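Side-chain contacts in USG-1 protein homolog (Pseudomonas aeruginosa, PDB 2HJS), which probably binds NAD(P) and works as an aldehyde- or oxo-group oxidoreductase of the aspartate-semialdehyde dehydrogenase family, its exact reaction unestablished: residues 64-67 and 73-76; 94-99 and 327-332; 101-106 and 219-224; 205-210 and 214-219; 262-267 and 273-278. All coordinates share one frame; numbering follows the deposited sequence. Where two conformers were deposited one is given.

Contact 1 (64-67 and 73-76)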
# COMPACT_ATOMS: atom_id res chain seq x y z
N PHE A 64 12.90 -5.97 -39.99
CA PHE A 64 14.23 -6.41 -39.53
C PHE A 64 14.55 -7.88 -39.80
O PHE A 64 13.69 -8.74 -39.58
CB PHE A 64 14.41 -6.11 -38.03
CG PHE A 64 15.82 -6.33 -37.52
CD1 PHE A 64 16.85 -5.45 -37.86
CD2 PHE A 64 16.11 -7.42 -36.69
CE1 PHE A 64 18.15 -5.64 -37.37
CE2 PHE A 64 17.41 -7.62 -36.20
CZ PHE A 64 18.43 -6.73 -36.56
N ASP A 65 15.79 -8.14 -40.22
CA ASP A 65 16.32 -9.50 -40.43
C ASP A 65 17.02 -10.01 -39.19
O ASP A 65 18.19 -9.66 -38.94
CB ASP A 65 17.30 -9.51 -41.63
CG ASP A 65 17.82 -10.93 -41.98
OD1 ASP A 65 17.30 -11.95 -41.47
OD2 ASP A 65 18.77 -11.02 -42.79
N PHE A 66 16.30 -10.84 -38.41
CA PHE A 66 16.81 -11.38 -37.14
C PHE A 66 17.94 -12.41 -37.30
O PHE A 66 18.65 -12.73 -36.35
CB PHE A 66 15.67 -11.96 -36.28
CG PHE A 66 14.86 -10.92 -35.52
CD1 PHE A 66 15.32 -10.40 -34.31
CD2 PHE A 66 13.63 -10.48 -36.01
CE1 PHE A 66 14.57 -9.44 -33.58
CE2 PHE A 66 12.86 -9.52 -35.30
CZ PHE A 66 13.34 -9.00 -34.08
N SER A 67 18.13 -12.92 -38.52
CA SER A 67 19.31 -13.75 -38.75
C SER A 67 20.61 -12.94 -38.58
O SER A 67 21.70 -13.51 -38.37
CB SER A 67 19.24 -14.48 -40.11
OG SER A 67 19.26 -13.55 -41.18
N PHE A 73 16.86 -8.59 -27.10
CA PHE A 73 16.06 -8.23 -25.94
C PHE A 73 14.75 -7.68 -26.46
O PHE A 73 14.75 -6.67 -27.18
CB PHE A 73 16.78 -7.16 -25.15
CG PHE A 73 18.09 -7.62 -24.56
CD1 PHE A 73 18.12 -8.29 -23.33
CD2 PHE A 73 19.30 -7.38 -25.22
CE1 PHE A 73 19.33 -8.71 -22.76
CE2 PHE A 73 20.53 -7.80 -24.67
CZ PHE A 73 20.54 -8.46 -23.43
N PHE A 74 13.64 -8.33 -26.10
CA PHE A 74 12.32 -7.85 -26.46
C PHE A 74 11.74 -7.07 -25.27
O PHE A 74 11.25 -7.67 -24.31
CB PHE A 74 11.40 -9.00 -26.87
CG PHE A 74 11.52 -9.40 -28.33
CD1 PHE A 74 12.68 -10.01 -28.82
CD2 PHE A 74 10.45 -9.18 -29.21
CE1 PHE A 74 12.78 -10.36 -30.19
CE2 PHE A 74 10.54 -9.55 -30.55
CZ PHE A 74 11.71 -10.13 -31.04
N ALA A 75 11.82 -5.75 -25.34
CA ALA A 75 11.32 -4.86 -24.31
C ALA A 75 10.17 -4.02 -24.86
O ALA A 75 9.99 -2.87 -24.47
CB ALA A 75 12.47 -3.95 -23.82
N ALA A 76 9.40 -4.59 -25.78
CA ALA A 76 8.27 -3.88 -26.40
C ALA A 76 6.92 -4.41 -25.88
O ALA A 76 6.88 -5.28 -25.03
CB ALA A 76 8.35 -3.99 -27.92

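Contact 2 (94-99 and 327-332)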
# COMPACT_ATOMS: atom_id res chain seq x y z
N SER A 94 18.83 -15.80 -30.13
CA SER A 94 18.36 -16.12 -28.80
C SER A 94 17.53 -14.93 -28.32
O SER A 94 17.88 -13.77 -28.57
CB SER A 94 19.52 -16.35 -27.84
OG SER A 94 20.06 -17.65 -27.97
N VAL A 95 16.44 -15.20 -27.63
CA VAL A 95 15.52 -14.13 -27.27
C VAL A 95 15.35 -14.05 -25.79
O VAL A 95 15.08 -15.07 -25.13
CB VAL A 95 14.15 -14.31 -27.98
CG1 VAL A 95 13.15 -13.26 -27.51
CG2 VAL A 95 14.33 -14.23 -29.48
N ILE A 96 15.47 -12.84 -25.25
CA ILE A 96 15.03 -12.59 -23.90
C ILE A 96 13.84 -11.63 -23.96
O ILE A 96 13.99 -10.47 -24.35
CB ILE A 96 16.15 -12.02 -23.02
CG1 ILE A 96 17.25 -13.06 -22.82
CG2 ILE A 96 15.61 -11.57 -21.63
CD1 ILE A 96 18.57 -12.41 -22.49
N ASP A 97 12.65 -12.13 -23.59
CA ASP A 97 11.43 -11.36 -23.73
C ASP A 97 10.97 -10.81 -22.38
O ASP A 97 10.66 -11.57 -21.49
CB ASP A 97 10.33 -12.25 -24.33
CG ASP A 97 8.97 -11.54 -24.44
OD1 ASP A 97 8.94 -10.28 -24.46
OD2 ASP A 97 7.93 -12.25 -24.51
N LEU A 98 10.92 -9.49 -22.25
CA LEU A 98 10.57 -8.89 -20.98
C LEU A 98 9.04 -8.73 -20.79
O LEU A 98 8.60 -8.36 -19.73
CB LEU A 98 11.27 -7.54 -20.81
CG LEU A 98 12.83 -7.52 -20.65
CD1 LEU A 98 13.64 -7.80 -21.97
CD2 LEU A 98 13.25 -6.20 -20.13
N SER A 99 8.26 -9.02 -21.83
CA SER A 99 6.82 -8.76 -21.80
C SER A 99 6.05 -9.94 -21.21
O SER A 99 4.88 -9.81 -20.89
CB SER A 99 6.32 -8.48 -23.21
OG SER A 99 6.36 -9.66 -23.96
N VAL A 327 19.46 -7.86 -18.69
CA VAL A 327 20.85 -7.74 -19.11
C VAL A 327 21.73 -8.78 -18.38
O VAL A 327 22.57 -9.43 -19.01
CB VAL A 327 21.38 -6.31 -18.91
CG1 VAL A 327 22.87 -6.23 -19.23
CG2 VAL A 327 20.61 -5.30 -19.78
N LEU A 328 21.53 -8.94 -17.08
CA LEU A 328 22.26 -9.95 -16.31
C LEU A 328 22.08 -11.35 -16.89
O LEU A 328 23.06 -12.12 -16.95
CB LEU A 328 21.83 -9.91 -14.84
CG LEU A 328 22.23 -8.69 -14.00
CD1 LEU A 328 21.56 -8.75 -12.62
CD2 LEU A 328 23.73 -8.60 -13.84
N LEU A 329 20.85 -11.67 -17.32
CA LEU A 329 20.53 -12.92 -18.02
C LEU A 329 21.28 -13.05 -19.33
O LEU A 329 21.83 -14.10 -19.62
CB LEU A 329 19.01 -13.04 -18.24
CG LEU A 329 18.46 -14.32 -18.90
CD1 LEU A 329 18.95 -15.57 -18.17
CD2 LEU A 329 16.91 -14.27 -18.92
N GLY A 330 21.31 -11.97 -20.11
CA GLY A 330 22.11 -11.92 -21.32
C GLY A 330 23.60 -12.14 -21.06
O GLY A 330 24.27 -12.82 -21.83
N GLU A 331 24.10 -11.54 -19.98
CA GLU A 331 25.51 -11.72 -19.58
C GLU A 331 25.79 -13.19 -19.22
O GLU A 331 26.86 -13.72 -19.57
CB GLU A 331 25.88 -10.77 -18.43
CG GLU A 331 25.97 -9.32 -18.87
CD GLU A 331 26.20 -8.33 -17.74
OE1 GLU A 331 26.21 -8.73 -16.54
OE2 GLU A 331 26.33 -7.13 -18.04
N LEU A 332 24.82 -13.85 -18.58
CA LEU A 332 24.94 -15.27 -18.26
C LEU A 332 24.98 -16.15 -19.52
O LEU A 332 25.79 -17.08 -19.60
CB LEU A 332 23.81 -15.74 -17.32
CG LEU A 332 23.76 -17.22 -16.91
CD1 LEU A 332 25.03 -17.64 -16.20
CD2 LEU A 332 22.55 -17.53 -16.00

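Contact 3 (101-106 and 219-224)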
# COMPACT_ATOMS: atom_id res chain seq x y z
N ALA A 101 4.95 -12.44 -22.79
CA ALA A 101 3.88 -12.77 -23.73
C ALA A 101 3.78 -14.26 -24.02
O ALA A 101 2.71 -14.73 -24.38
CB ALA A 101 4.06 -12.01 -25.03
N LEU A 102 4.89 -14.98 -23.87
CA LEU A 102 4.97 -16.40 -24.27
C LEU A 102 5.18 -17.36 -23.10
O LEU A 102 5.54 -18.54 -23.29
CB LEU A 102 6.07 -16.59 -25.32
CG LEU A 102 5.92 -15.70 -26.56
CD1 LEU A 102 7.16 -15.76 -27.36
CD2 LEU A 102 4.70 -16.09 -27.41
N GLU A 103 4.96 -16.83 -21.89
CA GLU A 103 4.91 -17.62 -20.68
C GLU A 103 3.67 -18.52 -20.68
O GLU A 103 2.69 -18.23 -21.38
CB GLU A 103 4.88 -16.70 -19.44
CG GLU A 103 6.25 -16.14 -19.08
CD GLU A 103 6.21 -15.06 -18.00
OE1 GLU A 103 5.11 -14.66 -17.53
OE2 GLU A 103 7.31 -14.61 -17.63
N PRO A 104 3.70 -19.61 -19.89
CA PRO A 104 4.84 -20.04 -19.08
C PRO A 104 5.78 -21.08 -19.69
O PRO A 104 6.86 -21.31 -19.15
CB PRO A 104 4.16 -20.65 -17.85
CG PRO A 104 2.87 -21.26 -18.42
CD PRO A 104 2.52 -20.47 -19.68
N SER A 105 5.39 -21.71 -20.80
CA SER A 105 6.12 -22.88 -21.28
C SER A 105 6.99 -22.62 -22.51
O SER A 105 8.09 -23.17 -22.60
CB SER A 105 5.18 -24.06 -21.52
OG SER A 105 4.35 -23.85 -22.64
N VAL A 106 6.50 -21.81 -23.44
CA VAL A 106 7.26 -21.50 -24.65
C VAL A 106 8.50 -20.69 -24.30
O VAL A 106 9.60 -21.01 -24.77
CB VAL A 106 6.40 -20.82 -25.76
CG1 VAL A 106 7.29 -20.39 -26.93
CG2 VAL A 106 5.32 -21.78 -26.27
N PHE A 219 1.86 -13.81 -9.97
CA PHE A 219 1.57 -15.12 -9.42
C PHE A 219 2.19 -16.24 -10.27
O PHE A 219 2.87 -17.09 -9.73
CB PHE A 219 0.05 -15.31 -9.30
CG PHE A 219 -0.36 -16.63 -8.68
CD1 PHE A 219 -0.52 -16.75 -7.30
CD2 PHE A 219 -0.59 -17.74 -9.47
CE1 PHE A 219 -0.91 -17.94 -6.71
CE2 PHE A 219 -0.97 -18.96 -8.89
CZ PHE A 219 -1.13 -19.06 -7.51
N ALA A 220 1.95 -16.24 -11.59
CA ALA A 220 2.48 -17.28 -12.47
C ALA A 220 4.01 -17.32 -12.45
O ALA A 220 4.61 -18.40 -12.47
CB ALA A 220 1.98 -17.10 -13.91
N GLU A 221 4.63 -16.14 -12.41
CA GLU A 221 6.10 -16.04 -12.46
C GLU A 221 6.73 -16.47 -11.15
O GLU A 221 7.72 -17.19 -11.14
CB GLU A 221 6.54 -14.64 -12.85
CG GLU A 221 6.31 -14.38 -14.34
CD GLU A 221 6.59 -12.94 -14.76
OE1 GLU A 221 6.74 -12.04 -13.90
OE2 GLU A 221 6.63 -12.71 -15.99
N VAL A 222 6.15 -16.05 -10.02
CA VAL A 222 6.69 -16.46 -8.73
C VAL A 222 6.63 -17.99 -8.59
O VAL A 222 7.58 -18.62 -8.11
CB VAL A 222 6.01 -15.71 -7.58
CG1 VAL A 222 6.45 -16.23 -6.21
CG2 VAL A 222 6.33 -14.24 -7.69
N GLN A 223 5.55 -18.60 -9.06
CA GLN A 223 5.43 -20.05 -8.97
C GLN A 223 6.34 -20.78 -9.96
O GLN A 223 6.79 -21.89 -9.68
CB GLN A 223 3.96 -20.51 -9.04
CG GLN A 223 3.45 -21.25 -10.30
CD GLN A 223 1.99 -21.73 -10.11
OE1 GLN A 223 1.46 -21.72 -9.00
NE2 GLN A 223 1.34 -22.12 -11.19
N ALA A 224 6.63 -20.16 -11.11
CA ALA A 224 7.61 -20.74 -12.05
C ALA A 224 9.02 -20.58 -11.51
O ALA A 224 9.80 -21.50 -11.61
CB ALA A 224 7.49 -20.17 -13.44

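Contact 4 (205-210 and 214-219)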
# COMPACT_ATOMS: atom_id res chain seq x y z
N ALA A 205 -8.30 -3.72 -15.42
CA ALA A 205 -9.53 -4.47 -15.19
C ALA A 205 -9.24 -5.82 -14.54
O ALA A 205 -8.15 -6.35 -14.65
CB ALA A 205 -10.31 -4.66 -16.54
N VAL A 206 -10.23 -6.37 -13.85
CA VAL A 206 -10.06 -7.69 -13.21
C VAL A 206 -10.79 -8.77 -14.00
O VAL A 206 -11.74 -8.47 -14.72
CB VAL A 206 -10.48 -7.64 -11.71
CG1 VAL A 206 -9.53 -6.73 -10.94
CG2 VAL A 206 -11.95 -7.18 -11.56
N ASP A 207 -10.32 -10.02 -13.90
CA ASP A 207 -11.01 -11.13 -14.56
C ASP A 207 -12.22 -11.58 -13.73
O ASP A 207 -12.52 -10.98 -12.70
CB ASP A 207 -10.05 -12.29 -14.86
CG ASP A 207 -9.46 -12.92 -13.59
OD1 ASP A 207 -10.03 -12.77 -12.48
OD2 ASP A 207 -8.41 -13.58 -13.70
N ALA A 208 -12.88 -12.67 -14.14
CA ALA A 208 -14.11 -13.14 -13.49
C ALA A 208 -13.91 -13.66 -12.06
O ALA A 208 -14.89 -13.82 -11.31
CB ALA A 208 -14.79 -14.22 -14.36
N GLU A 209 -12.66 -13.92 -11.70
CA GLU A 209 -12.30 -14.33 -10.35
C GLU A 209 -11.71 -13.15 -9.54
O GLU A 209 -11.23 -13.34 -8.41
CB GLU A 209 -11.32 -15.52 -10.39
CG GLU A 209 -11.94 -16.82 -10.92
CD GLU A 209 -11.99 -16.89 -12.44
OE1 GLU A 209 -11.16 -16.24 -13.12
OE2 GLU A 209 -12.86 -17.61 -12.96
N GLY A 210 -11.75 -11.96 -10.13
CA GLY A 210 -11.39 -10.72 -9.44
C GLY A 210 -9.92 -10.35 -9.44
O GLY A 210 -9.53 -9.45 -8.70
N ILE A 214 -1.71 -7.95 -13.98
CA ILE A 214 -0.39 -7.91 -13.33
C ILE A 214 -0.32 -8.90 -12.15
O ILE A 214 0.69 -9.53 -11.93
CB ILE A 214 0.05 -6.45 -12.95
CG1 ILE A 214 1.50 -6.43 -12.46
CG2 ILE A 214 -0.83 -5.84 -11.87
CD1 ILE A 214 2.50 -6.94 -13.48
N GLU A 215 -1.42 -9.05 -11.42
CA GLU A 215 -1.52 -9.99 -10.30
C GLU A 215 -1.38 -11.47 -10.75
O GLU A 215 -0.70 -12.27 -10.10
CB GLU A 215 -2.84 -9.78 -9.57
CG GLU A 215 -2.80 -8.59 -8.64
CD GLU A 215 -4.18 -8.11 -8.19
OE1 GLU A 215 -5.22 -8.79 -8.45
OE2 GLU A 215 -4.22 -7.02 -7.55
N ARG A 216 -2.06 -11.80 -11.85
CA ARG A 216 -1.94 -13.09 -12.54
C ARG A 216 -0.51 -13.34 -12.96
O ARG A 216 0.04 -14.42 -12.73
CB ARG A 216 -2.84 -13.10 -13.78
CG ARG A 216 -4.08 -13.96 -13.64
CD ARG A 216 -5.33 -13.35 -14.27
NE ARG A 216 -5.21 -12.83 -15.64
CZ ARG A 216 -5.86 -11.74 -16.06
NH1 ARG A 216 -6.65 -11.07 -15.22
NH2 ARG A 216 -5.72 -11.32 -17.29
N ARG A 217 0.10 -12.33 -13.58
CA ARG A 217 1.47 -12.45 -14.07
C ARG A 217 2.46 -12.69 -12.93
O ARG A 217 3.30 -13.59 -13.00
CB ARG A 217 1.88 -11.24 -14.90
CG ARG A 217 3.21 -11.48 -15.60
CD ARG A 217 3.73 -10.29 -16.39
NE ARG A 217 5.08 -10.56 -16.86
CZ ARG A 217 5.82 -9.72 -17.59
NH1 ARG A 217 5.33 -8.53 -17.94
NH2 ARG A 217 7.04 -10.05 -17.96
N ILE A 218 2.35 -11.89 -11.88
CA ILE A 218 3.25 -12.00 -10.74
C ILE A 218 3.10 -13.40 -10.14
O ILE A 218 4.10 -14.08 -9.87
CB ILE A 218 2.94 -10.92 -9.67
CG1 ILE A 218 3.39 -9.54 -10.14
CG2 ILE A 218 3.60 -11.26 -8.36
CD1 ILE A 218 2.67 -8.39 -9.45
N PHE A 219 1.86 -13.81 -9.97
CA PHE A 219 1.57 -15.12 -9.42
C PHE A 219 2.19 -16.24 -10.27
O PHE A 219 2.87 -17.09 -9.73
CB PHE A 219 0.05 -15.31 -9.30
CG PHE A 219 -0.36 -16.63 -8.68
CD1 PHE A 219 -0.52 -16.75 -7.30
CD2 PHE A 219 -0.59 -17.74 -9.47
CE1 PHE A 219 -0.91 -17.94 -6.71
CE2 PHE A 219 -0.97 -18.96 -8.89
CZ PHE A 219 -1.13 -19.06 -7.51
O HOH W 1 -7.76 -8.89 -16.22

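Contact 5 (262-267 and 273-278)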
# COMPACT_ATOMS: atom_id res chain seq x y z
N ALA A 262 19.57 -13.53 11.37
CA ALA A 262 20.01 -14.35 10.23
C ALA A 262 19.43 -13.85 8.90
O ALA A 262 20.12 -13.82 7.88
CB ALA A 262 19.65 -15.82 10.44
N VAL A 263 18.17 -13.42 8.95
CA VAL A 263 17.50 -12.82 7.81
C VAL A 263 18.26 -11.57 7.32
O VAL A 263 18.60 -11.45 6.13
CB VAL A 263 16.02 -12.45 8.14
CG1 VAL A 263 15.42 -11.61 7.02
CG2 VAL A 263 15.19 -13.71 8.36
N THR A 264 18.56 -10.66 8.25
CA THR A 264 19.20 -9.40 7.89
C THR A 264 20.65 -9.66 7.48
O THR A 264 21.17 -8.98 6.60
CB THR A 264 19.16 -8.36 9.04
OG1 THR A 264 19.89 -8.86 10.17
CG2 THR A 264 17.73 -8.05 9.49
N ARG A 265 21.29 -10.65 8.11
CA ARG A 265 22.64 -11.05 7.72
C ARG A 265 22.69 -11.52 6.24
O ARG A 265 23.58 -11.12 5.47
CB ARG A 265 23.18 -12.10 8.70
CG ARG A 265 24.66 -12.40 8.61
CD ARG A 265 25.11 -13.41 9.73
NE ARG A 265 24.91 -12.91 11.09
CZ ARG A 265 24.07 -13.42 12.01
NH1 ARG A 265 23.32 -14.49 11.77
NH2 ARG A 265 23.98 -12.86 13.21
N VAL A 266 21.73 -12.35 5.84
CA VAL A 266 21.69 -12.91 4.49
C VAL A 266 21.49 -11.80 3.46
O VAL A 266 22.15 -11.78 2.43
CB VAL A 266 20.55 -13.95 4.33
CG1 VAL A 266 20.37 -14.34 2.85
CG2 VAL A 266 20.85 -15.18 5.12
N LEU A 267 20.54 -10.92 3.76
CA LEU A 267 20.20 -9.77 2.92
C LEU A 267 21.36 -8.82 2.81
O LEU A 267 21.66 -8.30 1.74
CB LEU A 267 18.99 -9.02 3.50
CG LEU A 267 17.66 -9.78 3.51
CD1 LEU A 267 16.63 -9.02 4.31
CD2 LEU A 267 17.18 -10.06 2.09
N ILE A 273 21.35 -6.50 -3.27
CA ILE A 273 20.37 -6.17 -2.23
C ILE A 273 21.06 -5.24 -1.24
O ILE A 273 22.19 -5.50 -0.81
CB ILE A 273 19.84 -7.42 -1.49
CG1 ILE A 273 18.92 -8.24 -2.39
CG2 ILE A 273 19.06 -7.02 -0.26
CD1 ILE A 273 18.56 -9.63 -1.81
N GLU A 274 20.39 -4.15 -0.88
CA GLU A 274 20.89 -3.28 0.18
C GLU A 274 19.96 -3.37 1.40
O GLU A 274 18.78 -3.00 1.33
CB GLU A 274 21.05 -1.84 -0.31
CG GLU A 274 21.73 -0.89 0.69
CD GLU A 274 23.11 -1.37 1.17
OE1 GLU A 274 23.32 -1.39 2.40
OE2 GLU A 274 23.97 -1.72 0.33
N TRP A 275 20.48 -3.90 2.49
CA TRP A 275 19.70 -4.06 3.71
C TRP A 275 19.74 -2.76 4.50
O TRP A 275 20.80 -2.21 4.71
CB TRP A 275 20.19 -5.22 4.58
CG TRP A 275 19.47 -5.21 5.94
CD1 TRP A 275 18.13 -5.46 6.17
CD2 TRP A 275 20.03 -4.89 7.22
NE1 TRP A 275 17.85 -5.34 7.51
CE2 TRP A 275 18.99 -4.99 8.18
CE3 TRP A 275 21.32 -4.54 7.66
CZ2 TRP A 275 19.19 -4.75 9.54
CZ3 TRP A 275 21.53 -4.30 9.01
CH2 TRP A 275 20.46 -4.41 9.94
N VAL A 276 18.58 -2.29 4.93
CA VAL A 276 18.49 -1.09 5.76
C VAL A 276 17.88 -1.48 7.10
O VAL A 276 16.83 -2.14 7.16
CB VAL A 276 17.63 0.03 5.07
CG1 VAL A 276 17.60 1.31 5.94
CG2 VAL A 276 18.16 0.33 3.67
N GLY A 277 18.55 -1.11 8.18
CA GLY A 277 18.07 -1.42 9.53
C GLY A 277 18.10 -0.19 10.42
O GLY A 277 17.93 0.92 9.93
N GLU A 278 18.26 -0.45 11.72
CA GLU A 278 18.35 0.55 12.79
C GLU A 278 17.19 1.55 12.77
O GLU A 278 17.37 2.75 12.97
CB GLU A 278 19.73 1.22 12.78
CG GLU A 278 20.88 0.23 13.04
CD GLU A 278 20.79 -0.47 14.40
OE1 GLU A 278 20.10 0.04 15.31
OE2 GLU A 278 21.43 -1.53 14.57

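Contact 1 (64-67 and 73-76)
Phe66, in the 3-10 segment that begins at 66, and Phe74, at the end of strand 71-74, meet through their rings alone: the backbones stay well apart, the nearest CA atoms, those of Phe66 and Phe73, lying 11.7 Å from each other. The two side chains come from opposite directions and meet at the CZ and CE1 atoms. Phe66 CZ approaches Phe74 CZ to 3.6 Å, and Phe66 CE1 lies 3.9 Å from Phe74 CE1. The ring planes are nearly parallel, at 19°, but the centroids of the Phe66 and Phe74 rings are 5.7 Å apart, so the pair is slid until the rings barely overlap and is better read as apolar contact than as a full stack. One face of Phe66 is met by the edge of Phe64, whose CD2 stands 3.7 Å above the ring plane and over its centre. The loop is shaped by an Asx turn: Asp65 OD1 accepts Ser67 N at 3.2 Å and also takes a hydrogen bond from Ser67 OG, both reaching it from the same face of the carboxylate plane. Both touching residues are buried. Phe66 and Phe74 each also touch Val12 of strand 9-12 and helix 78-90, at Ala88 and His84 respectively. The arrangement is that of an aromatic cluster between the mostly parallel sheet and helix 78-90 in a Rossmann-type NAD-binding domain.

Contact 2 (94-99 and 327-332)
Ile96 of strand 94-97 faces Leu329 and Gly330 of helix 317-336, and the backbones come nearest at Ile96 and Gly330, whose CA atoms are 7.6 Å apart. Ile96 divides its contact between two branches. With CG1 anti to its carbonyl carbon (chi1 -66°), the longer branch carries CD1 onto the helix backbone, 3.7 Å from Gly330 N and 3.8 Å from Gly330 CA; no side chain of the glycine intervenes. The other branch, CG2, lies 4.0 Å from Leu329 CD2, and Leu329 CG is 4.1 Å from Ile96 CD1, so the leucine lies against both branches. Leu333 of the same helix and Phe73 of the neighbouring strand also touch Ile96. Past the strand end the chain turns through an Asx turn. There Asp97 OD1 accepts Ser99 N at 3.0 Å, a fairly straight bond (164°) that arrives from above the carboxylate plane, and also Ser99 OG at 2.7 Å on the syn side. Asp97 OD2 is held separately by Ser81 OG. No polar bond joins these two segments, so here the helix probably rests on the sheet by close apolar packing; the same helix has a polar tie in the Glu331 to Arg29 salt bridge.

Contact 3 (101-106 and 219-224)
Helical segment 219-224 meets loop 101-106 through one close pair, Glu221 and Glu103. Phe219 comes first and packs on Gln303 of the second subunit. Glu221 follows, its chain extended beyond CG so that the carboxylate reaches Glu103. Glu221 OE2 stands 2.6 Å from Glu103 OE2, an unusually short approach of two acid oxygens whose nature the geometry does not settle, and 2.9 Å from Glu103 OE1, set against the end of that carboxylate. The side chains cross at about a right angle, with the two carboxylate planes 80° apart, and Glu221 CG is 3.4 Å from Glu103 OE1. The strongest partner of Glu221 is Arg217 NE, one turn earlier, which forms a salt bridge with OE2; OE1 accepts from Cys132 N. Val222 turns to helix 133-145, and Ala224 points toward the loop and rests on Pro109. In the loop itself a cis peptide precedes Pro104, directly after Glu103. A dioxane molecule, probably from the crystallisation liquor, is bound about 4 Å from the Glu103 side chain. Such a junction between the NAD-binding and dimerisation regions is consistent with the interdomain cleft that holds the active site in this family.

Contact 4 (205-210 and 214-219)
An Asx turn at Asp207, nested in a type I beta turn from Asp207 to Gly210, presents a carboxylate to Arg216 on the helix that follows. Asp207 CG sits between the backbone N and the carbonyl carbon (chi1 63°), which folds OD1 back over its own turn. There OD1 accepts Glu209 N at 3.0 Å, from above the carboxylate plane, and bonds His211 N as well. OD2 is left to face the arginine. It forms a salt bridge with Arg216 NH1 at 3.4 Å, a long one, and lies 3.1 Å from Arg216 CD. The carboxylate and guanidinium planes are 21° apart, yet OD2 approaches the guanidinium obliquely and the side chains slide past each other in opposite directions, so this is no two-pronged pairing. A water lies in the guanidinium plane at its edge, accepting from Arg216 NH1 at 2.6 Å and donating to Ala205 O at 3.0 Å; it ties Ala205, just ahead of the turn, to the same nitrogen. Arg216 was deposited in two conformers, so this grip describes one of them. Glu215 OE1 salt-bridges Arg298 NH2 of the second subunit, which also donates to Gly210 O, while Glu215 OE2 accepts from Cys237 N. The turn lies beside the first turn of helix 213-225, whose Ile214 and Ile218 pack on strand 233-239 and whose Arg216 and Phe219 touch Gln303 of the second subunit.

Contact 5 (262-267 and 273-278)
Thr264 OG1 hydrogen-bonds back to the carbonyl oxygen of Ala261 in its own helix, and in this rotamer its CB and CG2 side faces Trp275. OG1 occupies the position between the backbone N and the carbonyl carbon (chi1 62°), with CG2 beside the N. CB then lies over one face of the indole, 3.8 Å from the centroid of the five-membered ring and 25° off its normal, a CH-pi contact; CG2 approaches Trp275 NE1 to 3.4 Å. The opposite face of the tryptophan is covered by its own chain, with Gly277 N 3.8 Å above the plane and over its centre, so the indole lies between the helix and the backbone of Gly277. Leu267, one turn further along, fills the next position: its CB is 4.1 Å from Trp275 CB, and its CD2 is 4.2 Å from Ile273 CD1. Ile273 CG2 also comes within 3.5 Å of the carbonyl oxygen of Leu267. Helix 262-267 and strand 273-275 run at 137°, closer to antiparallel than parallel, with axes 8.3 Å apart at closest approach. Leu267 and Thr264 reach beyond this pair to Val296 and Val299 of strand 294-301, the neighbour of 273-275 in the sheet. No hydrogen bond joins the two segments. The helix is therefore fastened to the edge strand by methyl and methylene groups against an aromatic face and aliphatic branches.

How the contacts relate
Contacts 1 and 2 share the NAD-binding sheet: strands 71-74 and 94-97 are neighbours, and Phe74 N lies 2.8 Å from Ile96 O, a probable hydrogen bond. Contacts 3 and 4 use successive turns of helix 213-225 and share Phe219; their centres are about 13 Å apart. Arg217, within contact 4, links the dimerisation region to the NAD-binding region, its NH2 2.9 Å from Leu98 O of contact 2, a probable hydrogen bond. This junction near Cys132 lies at the probable interdomain cleft. Contact 5 stands apart, its centre about 39 Å from that of contact 1, on the outer strand of the dimerisation sheet. Along the chain, contacts 3, 4 and 5 are nested within the loop closed by contact 2.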